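Local coordinates for beta-N-acetylhexosaminidase (Beutenbergia cavernae, PDB 5BU9), which probably hydrolyses terminal non-reducing N-acetyl-D-hexosamine residues in N-acetyl-beta-D-hexosaminides, as a member of glycosyl hydrolase family 3, at residues A63-D66 against E67-G70; A24-V27 against T28-I32; A160-V163 against A164-N168. All coordinates share one frame; numbering follows the deposited sequence.

Contact 1. Residues A63-D66 against E67-G70; sequences AVTD and EATG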
ATOM      1  N   ALA A  63      10.646   0.132 -19.203  1.00 51.61           N
ATOM      2  CA  ALA A  63      10.260  -1.231 -19.497  1.00 44.08           C
ATOM      3  C   ALA A  63       8.793  -1.292 -19.865  1.00 42.68           C
ATOM      4  O   ALA A  63       8.323  -2.338 -20.289  1.00 50.55           O
ATOM      5  CB  ALA A  63      10.551  -2.148 -18.309  1.00 36.14           C
ATOM      6  N   VAL A  64       8.056  -0.192 -19.712  1.00 44.02           N
ATOM      7  CA  VAL A  64       6.664  -0.240 -20.152  1.00 53.12           C
ATOM      8  C   VAL A  64       6.712  -0.078 -21.649  1.00 57.80           C
ATOM      9  O   VAL A  64       7.360   0.820 -22.181  1.00 49.82           O
ATOM     10  CB  VAL A  64       5.682   0.797 -19.458  1.00 46.81           C
ATOM     11  CG1 VAL A  64       6.035   1.075 -18.008  1.00 49.56           C
ATOM     12  CG2 VAL A  64       5.466   2.065 -20.240  1.00 38.30           C
ATOM     13  N   THR A  65       6.079  -1.045 -22.300  1.00 40.45           N
ATOM     14  CA  THR A  65       5.933  -1.181 -23.747  1.00 43.64           C
ATOM     15  C   THR A  65       4.529  -1.711 -23.947  1.00 49.40           C
ATOM     16  O   THR A  65       3.847  -2.039 -22.965  1.00 54.70           O
ATOM     17  CB  THR A  65       6.919  -2.181 -24.366  1.00 55.38           C
ATOM     18  OG1 THR A  65       6.696  -3.478 -23.781  1.00 50.87           O
ATOM     19  CG2 THR A  65       8.355  -1.757 -24.108  1.00 47.55           C
ATOM     20  N   ASP A  66       4.112  -1.832 -25.202  1.00 49.80           N
ATOM     21  CA  ASP A  66       2.805  -2.375 -25.493  1.00 45.34           C
ATOM     22  C   ASP A  66       2.736  -3.879 -25.138  1.00 44.13           C
ATOM     23  O   ASP A  66       1.748  -4.369 -24.579  1.00 51.87           O
ATOM     24  CB  ASP A  66       2.435  -2.152 -26.973  1.00 49.91           C
ATOM     25  CG  ASP A  66       0.958  -2.436 -27.232  1.00 75.17           C
ATOM     26  OD1 ASP A  66       0.118  -1.583 -26.850  1.00 85.13           O
ATOM     27  OD2 ASP A  66       0.629  -3.523 -27.770  1.00 76.93           O
ATOM     28  N   GLU A  67       3.789  -4.602 -25.473  1.00 45.12           N
ATOM     29  CA  GLU A  67       3.900  -6.006 -25.121  1.00 53.26           C
ATOM     30  C   GLU A  67       4.002  -6.242 -23.608  1.00 56.52           C
ATOM     31  O   GLU A  67       3.496  -7.231 -23.101  1.00 47.40           O
ATOM     32  CB  GLU A  67       5.109  -6.610 -25.829  1.00 59.18           C
ATOM     33  CG  GLU A  67       5.261  -8.094 -25.599  1.00 93.20           C
ATOM     34  CD  GLU A  67       6.132  -8.717 -26.652  1.00105.81           C
ATOM     35  OE1 GLU A  67       6.441  -8.003 -27.630  1.00102.84           O
ATOM     36  OE2 GLU A  67       6.507  -9.902 -26.507  1.00103.17           O
ATOM     37  N   ALA A  68       4.634  -5.330 -22.880  1.00 40.11           N
ATOM     38  CA  ALA A  68       4.771  -5.508 -21.437  1.00 45.50           C
ATOM     39  C   ALA A  68       3.463  -5.231 -20.685  1.00 41.34           C
ATOM     40  O   ALA A  68       2.959  -6.087 -19.978  1.00 44.73           O
ATOM     41  CB  ALA A  68       5.872  -4.627 -20.905  1.00 37.32           C
ATOM     42  N   THR A  69       2.918  -4.031 -20.841  1.00 37.33           N
ATOM     43  CA  THR A  69       1.779  -3.601 -20.030  1.00 45.07           C
ATOM     44  C   THR A  69       0.682  -2.953 -20.881  1.00 44.63           C
ATOM     45  O   THR A  69      -0.132  -2.171 -20.366  1.00 42.36           O
ATOM     46  CB  THR A  69       2.209  -2.586 -18.948  1.00 34.15           C
ATOM     47  OG1 THR A  69       2.725  -1.416 -19.594  1.00 38.90           O
ATOM     48  CG2 THR A  69       3.307  -3.150 -18.091  1.00 40.40           C
ATOM     49  N   GLY A  70       0.681  -3.235 -22.183  1.00 46.04           N
ATOM     50  CA  GLY A  70      -0.269  -2.594 -23.093  1.00 40.65           C
ATOM     51  C   GLY A  70      -0.106  -1.081 -23.114  1.00 63.40           C
ATOM     52  O   GLY A  70      -1.058  -0.344 -23.416  1.00 43.22           O
TER
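The carboxylate of D66 is the flat side-chain group that meets the far segment: its OD1 runs past the backbone of G70, 3.8 Å from G70 C. The peptide carbonyl of T65 receives T69 across the turn, with T69 N 3.1 Å from T65 O and an N-H...O angle of 173°. Around these groups a very short helix is closed at its start and finish. T65 sits at the N-cap, and its OG1 accepts from A68 N at 2.9 Å. The hydroxyl can turn back over the first turn because it lies between the backbone N and the carbonyl carbon (chi1 60°). Threonine suits the place, since its hydroxyl supplies an acceptor that the preceding turn of helix would otherwise give. The same oxygen packs against A68 CB at 3.2 Å, where a small methyl fits, and A63 O touches that methyl from another direction. Beside the cap, V64 CB rests 3.7 Å from T69 OG1, a hydroxyl that hydrogen-bonds onward to V72 O. At the far end G70 N makes a weak bond to D66 O, and G70 leaves the helix with positive phi (61°), a conformation that favours glycine. H36 ND1 hydrogen-bonds to A68 O, tying the end of the turn to the residues that follow helix 26-35. The whole is a one-turn helix with a threonine N-cap and a glycine exit, set in the link between helix 50-61 and strand 75-82 of a TIM-barrel-type fold.

Contact 2. Residues A24-V27 against T28-I32; sequences AEQV and TLDAI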
ATOM      1  N   ALA A  24      17.541  -0.182 -10.232  1.00 46.10           N
ATOM      2  CA  ALA A  24      16.539  -0.906 -11.002  1.00 33.49           C
ATOM      3  C   ALA A  24      16.985  -2.369 -11.128  1.00 50.77           C
ATOM      4  O   ALA A  24      17.700  -2.729 -12.049  1.00 41.39           O
ATOM      5  CB  ALA A  24      16.348  -0.292 -12.366  1.00 34.69           C
ATOM      6  N   GLU A  25      16.535  -3.206 -10.203  1.00 38.67           N
ATOM      7  CA  GLU A  25      16.962  -4.590 -10.126  1.00 33.20           C
ATOM      8  C   GLU A  25      16.434  -5.400 -11.310  1.00 33.64           C
ATOM      9  O   GLU A  25      15.296  -5.214 -11.746  1.00 37.60           O
ATOM     10  CB  GLU A  25      16.491  -5.196  -8.799  1.00 32.34           C
ATOM     11  CG  GLU A  25      17.238  -4.648  -7.566  1.00 39.40           C
ATOM     12  CD  GLU A  25      16.987  -5.494  -6.319  1.00 36.76           C
ATOM     13  OE1 GLU A  25      16.008  -5.204  -5.596  1.00 48.62           O
ATOM     14  OE2 GLU A  25      17.745  -6.467  -6.093  1.00 72.27           O
ATOM     15  N   GLN A  26      17.256  -6.309 -11.816  1.00 41.74           N
ATOM     16  CA  GLN A  26      16.886  -7.136 -12.958  1.00 35.42           C
ATOM     17  C   GLN A  26      15.615  -7.959 -12.692  1.00 36.85           C
ATOM     18  O   GLN A  26      14.779  -8.087 -13.588  1.00 37.72           O
ATOM     19  CB  GLN A  26      18.062  -8.041 -13.363  1.00 35.32           C
ATOM     20  CG  GLN A  26      17.865  -8.783 -14.706  1.00 47.74           C
ATOM     21  CD  GLN A  26      17.613  -7.824 -15.867  1.00 46.15           C
ATOM     22  OE1 GLN A  26      18.316  -6.832 -16.020  1.00 48.88           O
ATOM     23  NE2 GLN A  26      16.590  -8.112 -16.674  1.00 60.90           N
ATOM     24  N   VAL A  27      15.433  -8.453 -11.465  1.00 33.26           N
ATOM     25  CA  VAL A  27      14.222  -9.225 -11.101  1.00 32.77           C
ATOM     26  C   VAL A  27      12.941  -8.403 -11.319  1.00 38.31           C
ATOM     27  O   VAL A  27      11.911  -8.929 -11.782  1.00 36.36           O
ATOM     28  CB  VAL A  27      14.285  -9.766  -9.615  1.00 36.18           C
ATOM     29  CG1 VAL A  27      14.421  -8.622  -8.592  1.00 43.98           C
ATOM     30  CG2 VAL A  27      13.049 -10.643  -9.282  1.00 29.80           C
ATOM     31  N   THR A  28      13.000  -7.124 -10.974  1.00 33.83           N
ATOM     32  CA  THR A  28      11.863  -6.212 -11.145  1.00 31.47           C
ATOM     33  C   THR A  28      11.604  -5.891 -12.618  1.00 37.16           C
ATOM     34  O   THR A  28      10.476  -5.899 -13.079  1.00 38.37           O
ATOM     35  CB  THR A  28      12.117  -4.925 -10.391  1.00 42.67           C
ATOM     36  OG1 THR A  28      12.521  -5.279  -9.071  1.00 29.43           O
ATOM     37  CG2 THR A  28      10.856  -4.064 -10.322  1.00 34.22           C
ATOM     38  N   LEU A  29      12.672  -5.603 -13.345  1.00 35.69           N
ATOM     39  CA  LEU A  29      12.597  -5.377 -14.769  1.00 32.85           C
ATOM     40  C   LEU A  29      12.033  -6.614 -15.490  1.00 36.06           C
ATOM     41  O   LEU A  29      11.210  -6.492 -16.369  1.00 35.03           O
ATOM     42  CB  LEU A  29      13.988  -5.013 -15.315  1.00 33.01           C
ATOM     43  CG  LEU A  29      14.574  -3.662 -14.889  1.00 52.59           C
ATOM     44  CD1 LEU A  29      15.971  -3.487 -15.477  1.00 35.42           C
ATOM     45  CD2 LEU A  29      13.690  -2.507 -15.338  1.00 42.48           C
ATOM     46  N   ASP A  30      12.491  -7.803 -15.120  1.00 34.86           N
ATOM     47  CA  ASP A  30      11.909  -9.014 -15.662  1.00 31.78           C
ATOM     48  C   ASP A  30      10.434  -9.156 -15.285  1.00 42.68           C
ATOM     49  O   ASP A  30       9.642  -9.639 -16.083  1.00 40.35           O
ATOM     50  CB  ASP A  30      12.650 -10.264 -15.168  1.00 34.25           C
ATOM     51  CG  ASP A  30      14.110 -10.358 -15.694  1.00 35.69           C
ATOM     52  OD1 ASP A  30      14.451  -9.705 -16.716  1.00 44.07           O
ATOM     53  OD2 ASP A  30      14.899 -11.101 -15.054  1.00 49.55           O
ATOM     54  N   ALA A  31      10.074  -8.787 -14.061  1.00 38.27           N
ATOM     55  CA  ALA A  31       8.680  -8.916 -13.608  1.00 30.05           C
ATOM     56  C   ALA A  31       7.786  -8.081 -14.515  1.00 47.50           C
ATOM     57  O   ALA A  31       6.747  -8.559 -14.927  1.00 35.25           O
ATOM     58  CB  ALA A  31       8.524  -8.497 -12.173  1.00 27.10           C
ATOM     59  N   ILE A  32       8.222  -6.863 -14.861  1.00 32.77           N
ATOM     60  CA  ILE A  32       7.504  -6.023 -15.806  1.00 31.51           C
ATOM     61  C   ILE A  32       7.486  -6.600 -17.231  1.00 35.63           C
ATOM     62  O   ILE A  32       6.441  -6.666 -17.868  1.00 38.26           O
ATOM     63  CB  ILE A  32       8.096  -4.613 -15.862  1.00 37.33           C
ATOM     64  CG1 ILE A  32       8.056  -3.945 -14.505  1.00 34.28           C
ATOM     65  CG2 ILE A  32       7.340  -3.770 -16.851  1.00 32.19           C
ATOM     66  CD1 ILE A  32       8.807  -2.623 -14.508  1.00 36.03           C
TER
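E25 O is held by two amides of the following turn: L29 N at 3.1 Å, by the regular i to i+4 bond, and T28 N, whose bond is weak. E25 occupies the N-cap position, but its carboxylate turns to D20 N, so the side chain joins the helix start to the end of strand 15-20. From the next residue, Q26 NE2 reaches D30 one turn later and gives a hydrogen to D30 OD1 at 2.7 Å. The acceptor lies close to the amide plane, yet the amide comes to it from above the carboxylate, 43° out of that plane. The glutamine chain starts anti to its own nitrogen (chi1 -170°) and then bends at chi2 (57°), which folds the amide back alongside the next turn. Q26 O in turn accepts D30 N at 2.8 Å, so side-chain and main-chain bonds link the same two residues. L29 lies across the glutamine at about a right angle and sends CD1 over A24, 4.5 Å from A24 CB, where both pack near L60. Helix 26-35 is the crossover helix of the beta-alpha-beta unit between parallel strands 15-20 and 39-43, and A31 touches V17 on the first. Chemically, an exposed amide-carboxylate pair braces the outer face, its charged acceptor probably strengthening the bond, while the buried side is lined by A31, I32 and T28, whose hydroxyl is satisfied by G18 O.

Contact 3. Residues A160-V163 against A164-N168; sequences AETV and ASHAN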
ATOM      1  N   ALA A 160      -9.664   9.400  16.598  1.00 49.80           N
ATOM      2  CA  ALA A 160     -10.041   9.467  15.194  1.00 49.60           C
ATOM      3  C   ALA A 160      -9.964  10.890  14.642  1.00 61.54           C
ATOM      4  O   ALA A 160      -9.631  11.081  13.478  1.00 44.88           O
ATOM      5  CB  ALA A 160     -11.422   8.903  15.001  1.00 41.93           C
ATOM      6  N   GLU A 161     -10.252  11.890  15.466  1.00 56.30           N
ATOM      7  CA  GLU A 161     -10.317  13.250  14.945  1.00 55.11           C
ATOM      8  C   GLU A 161      -8.916  13.810  14.630  1.00 50.13           C
ATOM      9  O   GLU A 161      -8.698  14.411  13.584  1.00 51.11           O
ATOM     10  CB  GLU A 161     -11.045  14.160  15.925  1.00 45.19           C
ATOM     11  CG  GLU A 161     -11.233  15.583  15.402  1.00 70.66           C
ATOM     12  CD  GLU A 161     -11.415  16.623  16.517  1.00107.16           C
ATOM     13  OE1 GLU A 161     -11.480  16.228  17.709  1.00 87.84           O
ATOM     14  OE2 GLU A 161     -11.490  17.840  16.195  1.00 93.82           O
ATOM     15  N   THR A 162      -7.978  13.614  15.542  1.00 55.06           N
ATOM     16  CA  THR A 162      -6.606  14.073  15.349  1.00 56.36           C
ATOM     17  C   THR A 162      -5.983  13.373  14.150  1.00 41.78           C
ATOM     18  O   THR A 162      -5.404  14.008  13.274  1.00 58.50           O
ATOM     19  CB  THR A 162      -5.735  13.805  16.605  1.00 43.37           C
ATOM     20  OG1 THR A 162      -6.413  14.290  17.767  1.00 67.21           O
ATOM     21  CG2 THR A 162      -4.398  14.488  16.490  1.00 47.87           C
ATOM     22  N   VAL A 163      -6.101  12.051  14.131  1.00 48.16           N
ATOM     23  CA  VAL A 163      -5.554  11.251  13.049  1.00 41.86           C
ATOM     24  C   VAL A 163      -6.144  11.659  11.712  1.00 40.06           C
ATOM     25  O   VAL A 163      -5.406  11.852  10.747  1.00 39.44           O
ATOM     26  CB  VAL A 163      -5.768   9.745  13.325  1.00 38.80           C
ATOM     27  CG1 VAL A 163      -5.486   8.888  12.067  1.00 35.86           C
ATOM     28  CG2 VAL A 163      -4.859   9.318  14.488  1.00 41.36           C
ATOM     29  N   ALA A 164      -7.466  11.790  11.646  1.00 53.10           N
ATOM     30  CA  ALA A 164      -8.137  12.229  10.422  1.00 39.79           C
ATOM     31  C   ALA A 164      -7.632  13.576   9.913  1.00 62.20           C
ATOM     32  O   ALA A 164      -7.302  13.708   8.744  1.00 42.58           O
ATOM     33  CB  ALA A 164      -9.604  12.317  10.645  1.00 45.63           C
ATOM     34  N   SER A 165      -7.604  14.586  10.781  1.00 42.44           N
ATOM     35  CA  SER A 165      -7.268  15.936  10.338  1.00 43.80           C
ATOM     36  C   SER A 165      -5.796  16.028   9.867  1.00 43.27           C
ATOM     37  O   SER A 165      -5.475  16.767   8.944  1.00 51.51           O
ATOM     38  CB  SER A 165      -7.558  16.961  11.438  1.00 45.51           C
ATOM     39  OG  SER A 165      -6.790  16.747  12.606  1.00 48.36           O
ATOM     40  N   HIS A 166      -4.904  15.257  10.470  1.00 42.25           N
ATOM     41  CA  HIS A 166      -3.530  15.364  10.050  1.00 45.45           C
ATOM     42  C   HIS A 166      -3.251  14.490   8.834  1.00 51.41           C
ATOM     43  O   HIS A 166      -2.641  14.973   7.870  1.00 42.00           O
ATOM     44  CB  HIS A 166      -2.601  15.070  11.225  1.00 48.05           C
ATOM     45  CG  HIS A 166      -2.698  16.113  12.290  1.00 65.15           C
ATOM     46  ND1 HIS A 166      -3.684  16.095  13.250  1.00 49.72           N
ATOM     47  CD2 HIS A 166      -2.002  17.257  12.486  1.00 44.56           C
ATOM     48  CE1 HIS A 166      -3.562  17.161  14.022  1.00 57.14           C
ATOM     49  NE2 HIS A 166      -2.549  17.883  13.579  1.00 49.69           N
ATOM     50  N   ALA A 167      -3.723  13.246   8.831  1.00 39.03           N
ATOM     51  CA  ALA A 167      -3.453  12.383   7.681  1.00 37.66           C
ATOM     52  C   ALA A 167      -4.120  12.958   6.441  1.00 40.00           C
ATOM     53  O   ALA A 167      -3.556  12.893   5.342  1.00 37.76           O
ATOM     54  CB  ALA A 167      -3.914  10.941   7.927  1.00 41.09           C
ATOM     55  N   ASN A 168      -5.299  13.552   6.605  1.00 39.34           N
ATOM     56  CA  ASN A 168      -5.996  14.110   5.442  1.00 40.02           C
ATOM     57  C   ASN A 168      -5.277  15.358   4.927  1.00 47.85           C
ATOM     58  O   ASN A 168      -5.312  15.657   3.731  1.00 48.19           O
ATOM     59  CB  ASN A 168      -7.457  14.446   5.767  1.00 50.65           C
ATOM     60  CG  ASN A 168      -8.321  13.218   5.868  1.00 62.90           C
ATOM     61  OD1 ASN A 168      -7.913  12.128   5.456  1.00 51.99           O
ATOM     62  ND2 ASN A 168      -9.525  13.381   6.420  1.00 43.34           N
TER
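The first turns of helix 160-176 carry this contact, in which H166 folds back on the carbonyl of T162 one turn earlier. H166 ND1 donates to T162 O at 2.7 Å, with the acceptor lying in the imidazole plane and an N-H...O angle of 169°. H166 N reaches the same oxygen at 3.1 Å through the ordinary helical bond. The two donors come from opposite faces of the carbonyl plane, so both can be accommodated on a single atom. The ring gets there because CG lies beside the backbone N (chi1 -67°), and with ND1 held its rotation is fixed. T162 runs alongside, pointing the same way, and its CG2 packs 3.7 Å from H166 ND1. The threonine hydroxyl meanwhile hydrogen-bonds to D159 OD1, which turns its methyl to the ring. On the other side of the imidazole, NE2 makes a weak bond to L105 O, and L110 and P107 pack around it. If both ring nitrogens do donate, the doubly protonated form would be favoured. S165 OG stands 3.1 Å from T162 O and 3.2 Å from E161 O. Routine bonds such as A167 N to V163 O, 2.9 Å, complete the turn. Alanine methyls and a compact valine suit the packed faces: A164 lies on A219 and V163 on A216 of helix 212-222, while A167 meets P132 and M134. A side chain doubling a main-chain i to i+4 bond is thus built into an outer helix of the TIM-barrel-type domain, shortly before strand 180-186.

Overall arrangement
Contacts 1 and 2 are neighbours, their centres 13 Å apart, and they touch: A68 CB lies 3.7 Å from I32 O, and A63 O packs on I32 CG2. Contact 3 stands on the opposite side of the chain's centre, its centre about 37 Å from that of contact 2 and about 39 Å from that of contact 1. All three are partly buried. Contact 1 is a short capped turn in a link, held by a hydroxyl cap and a glycine exit, whereas contacts 2 and 3 lie near the starts of longer helices. Contact 2 sets its amide-carboxylate pair on an exposed face; contact 3 puts a buried imidazole onto a carbonyl.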